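Long-range contacts in monosaccharide ABC transporter substrate-binding protein, CUT2 family (PDB 4RU1), which binds myo-inositol and probably serves as the carbohydrate-capturing partner of an ABC-type importer: residues A[226-231]-A[245-250]; A[238-243]-A[285-290]. One frame throughout, in Å; residues are numbered along the deposited sequence.

In the fold
Both contacts reach the same mixed sheet, in one of the two lobes of a periplasmic binding protein, and their centres lie 8 Å apart. Contact 1 pairs strands 226-230 and 248-250 of a beta-alpha-beta unit; contact 2 sets the linking helix 236-241 against strand 285-287, which runs antiparallel beside 248-250. Two probable hydrogen bonds join them: D250 N lies 2.8 Å from F285 O. V287 N lies 2.8 Å from A248 O. I249 CG1 also packs on F286 CE2 at 3.6 Å. Contact 1 carries D231 into the inositol pocket, whereas contact 2 is partly buried packing between the helix and the sheet, with the V287 side chain about 14 Å from the ligand.

Contact 1 of 2, residues A[226-231]-A[245-250]; sequences KIATFD and LQWAID. With INS (1,2,3,4,5,6-hexahydroxy-cyclohexane), chain M.
A228 sets its CB over the face of the W247 indole, 3.3 Å from the centroid of the six-membered ring and 4° off the normal, a centred CH-pi contact. Chi1 of 41° puts W247 CG between its backbone N and carbonyl carbon, which brings the ring over A228 while NE1 bonds to E141. A serine in place of W247 is likely to leave A228 CB without its aromatic cover and E141 without the NE1 donor.

I249 can be followed outward: CB lies 4.1 Å from F230 CD2, CG1 passes T229 O at 4.1 Å, and CD1 ends over the F230 ring, 3.8 Å from its centroid and displaced toward the rim. T229 and A248 pair on the other face of the sheet, through CG2 and CB.

The strands run parallel, 11° apart. I249 N donates to T229 O at 2.9 Å, and I249 O accepts from D231 N at 2.8 Å. One water donates to both I249 O and D231 OD1, and inositol O1 donates to D231 OD2 at 2.6 Å. The D231 N bond fixes the backbone and the water, shared with I249 O, steadies OD1, consistent with a carboxylate placed ready to accept the ligand's hydroxyl.

Contact 2 of 2, residues A[238-243]-A[285-290]; sequences AEIENG and FFVDKS
I240 meets V287 with the two side chains crossing at about a right angle, and the touch is a light one: I240 CD1 stands 4.2 Å from V287 CG1. The same methyl lies 3.9 Å from V287 O, so it rests against backbone as much as against side chain. Chi1 of -68° parts the branches of I240, with CG1 anti to the carbonyl carbon and CG2 anti to the backbone N. One branch therefore carries CD1 to V287 while the other presses CG2 on the peptide link that follows, 3.5 Å from D288 C and 3.6 Å from K289 N.

K289 answers from the opposite segment. Its CG approaches I240 O at 3.4 Å, and the chain, bent at chi3 (73°), continues alongside the end of the helix until CE lies 3.9 Å from E241 O. The contact here is made by the aliphatic part of the lysine against the last carbonyls. That helix end closes in a Schellman motif: G243 has a positive phi of 85°, and its N makes a weak bond back to I240 O, the carbonyl that K289 CG touches.

The peptide under I240 CG2 opens an Asx turn, in which D288 OD1 accepts from S290 N and also from S290 OG, the latter at 2.7 Å on its syn lone pair. Two donors on one oxygen limit the rotation of the carboxylate, and its OD2 forms a salt bridge to R137 of helix 127-140.

I240 also packs on A248, so helix 236-241 leans on strand 248-250 as well as on the edge strand 285-287. Helix 293-300 also takes part, V295 touching V287 and A296 touching E241.

Contact 1 of 2, residues A[226-231]-A[245-250]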
loop_
_atom_site.group_PDB
_atom_site.type_symbol
_atom_site.label_atom_id
_atom_site.label_comp_id
_atom_site.label_asym_id
_atom_site.label_seq_id
_atom_site.Cartn_x
_atom_site.Cartn_y
_atom_site.Cartn_z
ATOM N N LYS A 226 -21.861 -0.911 -6.511
ATOM C CA LYS A 226 -20.881 0.103 -6.807
ATOM C C LYS A 226 -19.481 -0.396 -6.380
ATOM O O LYS A 226 -19.380 -1.391 -5.738
ATOM C CB LYS A 226 -21.212 1.400 -6.074
ATOM C CG LYS A 226 -22.642 1.889 -6.236
ATOM C CD LYS A 226 -22.962 2.259 -7.632
ATOM C CE LYS A 226 -24.490 2.398 -7.748
ATOM N NZ LYS A 226 -24.870 3.390 -8.787
ATOM N N ILE A 227 -18.447 0.338 -6.770
ATOM C CA ILE A 227 -17.031 -0.034 -6.514
ATOM C C ILE A 227 -16.372 1.218 -5.908
ATOM O O ILE A 227 -16.607 2.338 -6.358
ATOM C CB ILE A 227 -16.279 -0.432 -7.806
ATOM C CG1 ILE A 227 -17.018 -1.529 -8.612
ATOM C CG2 ILE A 227 -14.877 -0.900 -7.499
ATOM C CD1 ILE A 227 -17.918 -1.069 -9.696
ATOM N N ALA A 228 -15.501 0.983 -4.933
ATOM C CA ALA A 228 -14.602 1.975 -4.308
ATOM C C ALA A 228 -13.274 1.320 -4.105
ATOM O O ALA A 228 -13.193 0.070 -4.075
ATOM C CB ALA A 228 -15.169 2.463 -3.025
ATOM N N THR A 229 -12.186 2.099 -4.035
ATOM C CA THR A 229 -10.862 1.462 -3.965
ATOM C C THR A 229 -9.912 2.208 -3.067
ATOM O O THR A 229 -10.046 3.440 -2.802
ATOM C CB THR A 229 -10.237 1.368 -5.366
ATOM O OG1 THR A 229 -9.151 0.423 -5.340
ATOM C CG2 THR A 229 -9.800 2.698 -5.919
ATOM N N PHE A 230 -8.904 1.466 -2.643
ATOM C CA PHE A 230 -7.680 2.072 -2.187
ATOM C C PHE A 230 -6.803 2.333 -3.402
ATOM O O PHE A 230 -6.693 1.431 -4.305
ATOM C CB PHE A 230 -6.984 1.143 -1.180
ATOM C CG PHE A 230 -7.638 1.057 0.143
ATOM C CD1 PHE A 230 -8.837 0.390 0.347
ATOM C CD2 PHE A 230 -7.047 1.642 1.221
ATOM C CE1 PHE A 230 -9.406 0.356 1.583
ATOM C CE2 PHE A 230 -7.622 1.638 2.451
ATOM C CZ PHE A 230 -8.788 0.972 2.675
ATOM N N ASP A 231 -6.121 3.494 -3.437
ATOM C CA ASP A 231 -5.033 3.854 -4.388
ATOM C C ASP A 231 -5.518 4.358 -5.720
ATOM O O ASP A 231 -6.638 4.134 -6.172
ATOM C CB ASP A 231 -4.090 2.640 -4.666
ATOM C CG ASP A 231 -3.475 2.044 -3.424
ATOM O OD1 ASP A 231 -3.232 2.766 -2.428
ATOM O OD2 ASP A 231 -3.184 0.825 -3.431
ATOM N N LEU A 245 -16.176 4.598 -10.126
ATOM C CA LEU A 245 -15.663 4.419 -8.764
ATOM C C LEU A 245 -16.239 5.477 -7.843
ATOM O O LEU A 245 -16.325 6.686 -8.278
ATOM C CB LEU A 245 -14.152 4.538 -8.732
ATOM C CG LEU A 245 -13.299 3.414 -9.314
ATOM C CD1 LEU A 245 -11.824 3.814 -9.406
ATOM C CD2 LEU A 245 -13.479 2.142 -8.515
ATOM N N GLN A 246 -16.750 5.121 -6.693
ATOM C CA GLN A 246 -17.281 6.087 -5.733
ATOM C C GLN A 246 -16.217 7.022 -5.185
ATOM O O GLN A 246 -16.459 8.204 -5.022
ATOM C CB GLN A 246 -18.021 5.388 -4.594
ATOM C CG GLN A 246 -19.107 4.398 -5.020
ATOM C CD GLN A 246 -20.115 5.071 -5.888
ATOM O OE1 GLN A 246 -20.179 4.885 -7.162
ATOM N NE2 GLN A 246 -20.880 5.895 -5.241
ATOM N N TRP A 247 -15.041 6.475 -4.895
ATOM C CA TRP A 247 -13.967 7.222 -4.304
ATOM C C TRP A 247 -12.748 6.334 -4.314
ATOM O O TRP A 247 -12.870 5.131 -4.548
ATOM C CB TRP A 247 -14.309 7.700 -2.890
ATOM C CG TRP A 247 -15.033 6.714 -2.041
ATOM C CD1 TRP A 247 -16.365 6.744 -1.744
ATOM C CD2 TRP A 247 -14.486 5.599 -1.286
ATOM N NE1 TRP A 247 -16.690 5.743 -0.884
ATOM C CE2 TRP A 247 -15.570 4.984 -0.608
ATOM C CE3 TRP A 247 -13.211 5.008 -1.192
ATOM C CZ2 TRP A 247 -15.400 3.829 0.211
ATOM C CZ3 TRP A 247 -13.069 3.831 -0.373
ATOM C CH2 TRP A 247 -14.158 3.291 0.317
ATOM N N ALA A 248 -11.584 6.944 -4.079
ATOM C CA ALA A 248 -10.281 6.224 -3.948
ATOM C C ALA A 248 -9.615 6.824 -2.754
ATOM O O ALA A 248 -9.649 8.039 -2.562
ATOM C CB ALA A 248 -9.423 6.386 -5.167
ATOM N N ILE A 249 -8.994 5.998 -1.950
ATOM C CA ILE A 249 -8.228 6.420 -0.796
ATOM C C ILE A 249 -6.760 6.519 -1.183
ATOM O O ILE A 249 -6.135 5.511 -1.554
ATOM C CB ILE A 249 -8.386 5.463 0.389
ATOM C CG1 ILE A 249 -9.882 5.374 0.815
ATOM C CG2 ILE A 249 -7.490 5.856 1.506
ATOM C CD1 ILE A 249 -10.187 4.271 1.813
ATOM N N ASP A 250 -6.192 7.705 -1.077
ATOM C CA ASP A 250 -4.805 7.939 -1.428
ATOM C C ASP A 250 -3.920 7.802 -0.180
ATOM O O ASP A 250 -4.214 8.420 0.852
ATOM C CB ASP A 250 -4.723 9.363 -1.964
ATOM C CG ASP A 250 -3.409 9.718 -2.590
ATOM O OD1 ASP A 250 -2.452 8.888 -2.787
ATOM O OD2 ASP A 250 -3.325 10.923 -2.909
HETATM C C1 INS M . -1.365 -1.231 -1.708
HETATM C C2 INS M . -1.724 -2.308 -2.719
HETATM C C3 INS M . -0.478 -3.139 -3.027
HETATM C C4 INS M . 0.219 -3.654 -1.788
HETATM C C5 INS M . 0.603 -2.545 -0.861
HETATM C C6 INS M . -0.560 -1.668 -0.485
HETATM O O1 INS M . -2.499 -0.443 -1.314
HETATM O O2 INS M . -2.654 -3.176 -2.050
HETATM O O3 INS M . -0.939 -4.249 -3.824
HETATM O O4 INS M . 1.392 -4.430 -2.143
HETATM O O5 INS M . 1.156 -3.031 0.383
HETATM O O6 INS M . -0.129 -0.527 0.313
HETATM O O HOH W 1 -19.137 2.477 -8.622
HETATM O O HOH W 2 -4.531 3.750 -0.047
HETATM O O HOH W 3 -2.514 5.529 -2.943
#

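Contact 2 of 2, residues A[238-243]-A[285-290]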
loop_
_atom_site.group_PDB
_atom_site.type_symbol
_atom_site.label_atom_id
_atom_site.label_comp_id
_atom_site.label_asym_id
_atom_site.label_seq_id
_atom_site.Cartn_x
_atom_site.Cartn_y
_atom_site.Cartn_z
ATOM N N ALA A 238 -10.384 9.195 -14.182
ATOM C CA ALA A 238 -11.543 9.092 -15.109
ATOM C C ALA A 238 -12.702 8.347 -14.526
ATOM O O ALA A 238 -13.886 8.742 -14.683
ATOM C CB ALA A 238 -11.121 8.428 -16.389
ATOM N N GLU A 239 -12.360 7.241 -13.862
ATOM C CA GLU A 239 -13.345 6.397 -13.206
ATOM C C GLU A 239 -14.110 7.108 -12.111
ATOM O O GLU A 239 -15.313 6.906 -11.947
ATOM C CB GLU A 239 -12.694 5.070 -12.726
ATOM C CG GLU A 239 -12.375 4.228 -13.924
ATOM C CD GLU A 239 -11.356 3.161 -13.685
ATOM O OE1 GLU A 239 -10.661 3.112 -12.635
ATOM O OE2 GLU A 239 -11.176 2.377 -14.609
ATOM N N ILE A 240 -13.458 7.937 -11.320
ATOM C CA ILE A 240 -14.161 8.778 -10.342
ATOM C C ILE A 240 -15.039 9.833 -11.045
ATOM O O ILE A 240 -16.179 9.996 -10.737
ATOM C CB ILE A 240 -13.141 9.492 -9.421
ATOM C CG1 ILE A 240 -12.428 8.468 -8.508
ATOM C CG2 ILE A 240 -13.771 10.511 -8.538
ATOM C CD1 ILE A 240 -11.174 8.974 -7.819
ATOM N N GLU A 241 -14.491 10.493 -12.038
ATOM C CA GLU A 241 -15.264 11.483 -12.829
ATOM C C GLU A 241 -16.564 10.938 -13.466
ATOM O O GLU A 241 -17.623 11.578 -13.394
ATOM C CB GLU A 241 -14.336 12.067 -13.919
ATOM C CG GLU A 241 -13.154 12.927 -13.425
ATOM C CD GLU A 241 -11.949 12.966 -14.365
ATOM O OE1 GLU A 241 -12.120 12.740 -15.588
ATOM O OE2 GLU A 241 -10.813 13.228 -13.876
ATOM N N ASN A 242 -16.493 9.749 -14.053
ATOM C CA ASN A 242 -17.642 9.140 -14.744
ATOM C C ASN A 242 -18.542 8.232 -13.847
ATOM O O ASN A 242 -19.500 7.617 -14.341
ATOM C CB ASN A 242 -17.225 8.409 -16.021
ATOM C CG ASN A 242 -16.326 7.218 -15.778
ATOM O OD1 ASN A 242 -16.337 6.610 -14.705
ATOM N ND2 ASN A 242 -15.541 6.870 -16.772
ATOM N N GLY A 243 -18.232 8.146 -12.552
ATOM C CA GLY A 243 -19.067 7.369 -11.647
ATOM C C GLY A 243 -18.757 5.848 -11.572
ATOM O O GLY A 243 -19.486 5.150 -10.862
ATOM N N PHE A 285 -6.412 9.826 2.616
ATOM C CA PHE A 285 -7.172 10.944 2.091
ATOM C C PHE A 285 -8.124 10.436 1.014
ATOM O O PHE A 285 -7.672 9.776 0.065
ATOM C CB PHE A 285 -6.264 12.033 1.529
ATOM C CG PHE A 285 -7.029 13.258 1.018
ATOM C CD1 PHE A 285 -7.655 14.104 1.897
ATOM C CD2 PHE A 285 -7.062 13.546 -0.353
ATOM C CE1 PHE A 285 -8.347 15.229 1.410
ATOM C CE2 PHE A 285 -7.698 14.661 -0.841
ATOM C CZ PHE A 285 -8.382 15.478 0.034
ATOM N N PHE A 286 -9.415 10.753 1.144
ATOM C CA PHE A 286 -10.450 10.352 0.174
ATOM C C PHE A 286 -10.557 11.281 -0.982
ATOM O O PHE A 286 -10.783 12.509 -0.818
ATOM C CB PHE A 286 -11.822 10.167 0.822
ATOM C CG PHE A 286 -11.938 8.972 1.756
ATOM C CD1 PHE A 286 -11.363 8.948 3.005
ATOM C CD2 PHE A 286 -12.660 7.844 1.338
ATOM C CE1 PHE A 286 -11.459 7.825 3.856
ATOM C CE2 PHE A 286 -12.846 6.800 2.173
ATOM C CZ PHE A 286 -12.202 6.773 3.418
ATOM N N VAL A 287 -10.414 10.738 -2.159
ATOM C CA VAL A 287 -10.544 11.525 -3.352
ATOM C C VAL A 287 -11.836 11.074 -4.020
ATOM O O VAL A 287 -12.099 9.893 -4.182
ATOM C CB VAL A 287 -9.359 11.293 -4.293
ATOM C CG1 VAL A 287 -9.497 12.072 -5.582
ATOM C CG2 VAL A 287 -8.054 11.721 -3.611
ATOM N N ASP A 288 -12.676 12.067 -4.368
ATOM C CA ASP A 288 -14.028 11.825 -4.961
ATOM C C ASP A 288 -14.233 12.882 -6.055
ATOM O O ASP A 288 -13.255 13.525 -6.465
ATOM C CB ASP A 288 -15.092 11.816 -3.867
ATOM C CG ASP A 288 -15.179 13.140 -3.121
ATOM O OD1 ASP A 288 -14.774 14.176 -3.726
ATOM O OD2 ASP A 288 -15.633 13.131 -1.957
ATOM N N LYS A 289 -15.455 12.998 -6.556
ATOM C CA LYS A 289 -15.718 13.896 -7.682
ATOM C C LYS A 289 -15.402 15.337 -7.337
ATOM O O LYS A 289 -14.970 16.095 -8.241
ATOM C CB LYS A 289 -17.173 13.792 -8.160
ATOM C CG LYS A 289 -17.375 12.732 -9.186
ATOM C CD LYS A 289 -18.817 12.724 -9.702
ATOM C CE LYS A 289 -19.094 13.910 -10.619
ATOM N NZ LYS A 289 -20.320 13.716 -11.441
ATOM N N SER A 290 -15.464 15.687 -6.063
ATOM C CA SER A 290 -15.233 17.059 -5.624
ATOM C C SER A 290 -13.757 17.523 -5.661
ATOM O O SER A 290 -13.468 18.730 -5.738
ATOM C CB SER A 290 -15.851 17.230 -4.222
ATOM O OG SER A 290 -14.965 16.845 -3.163
#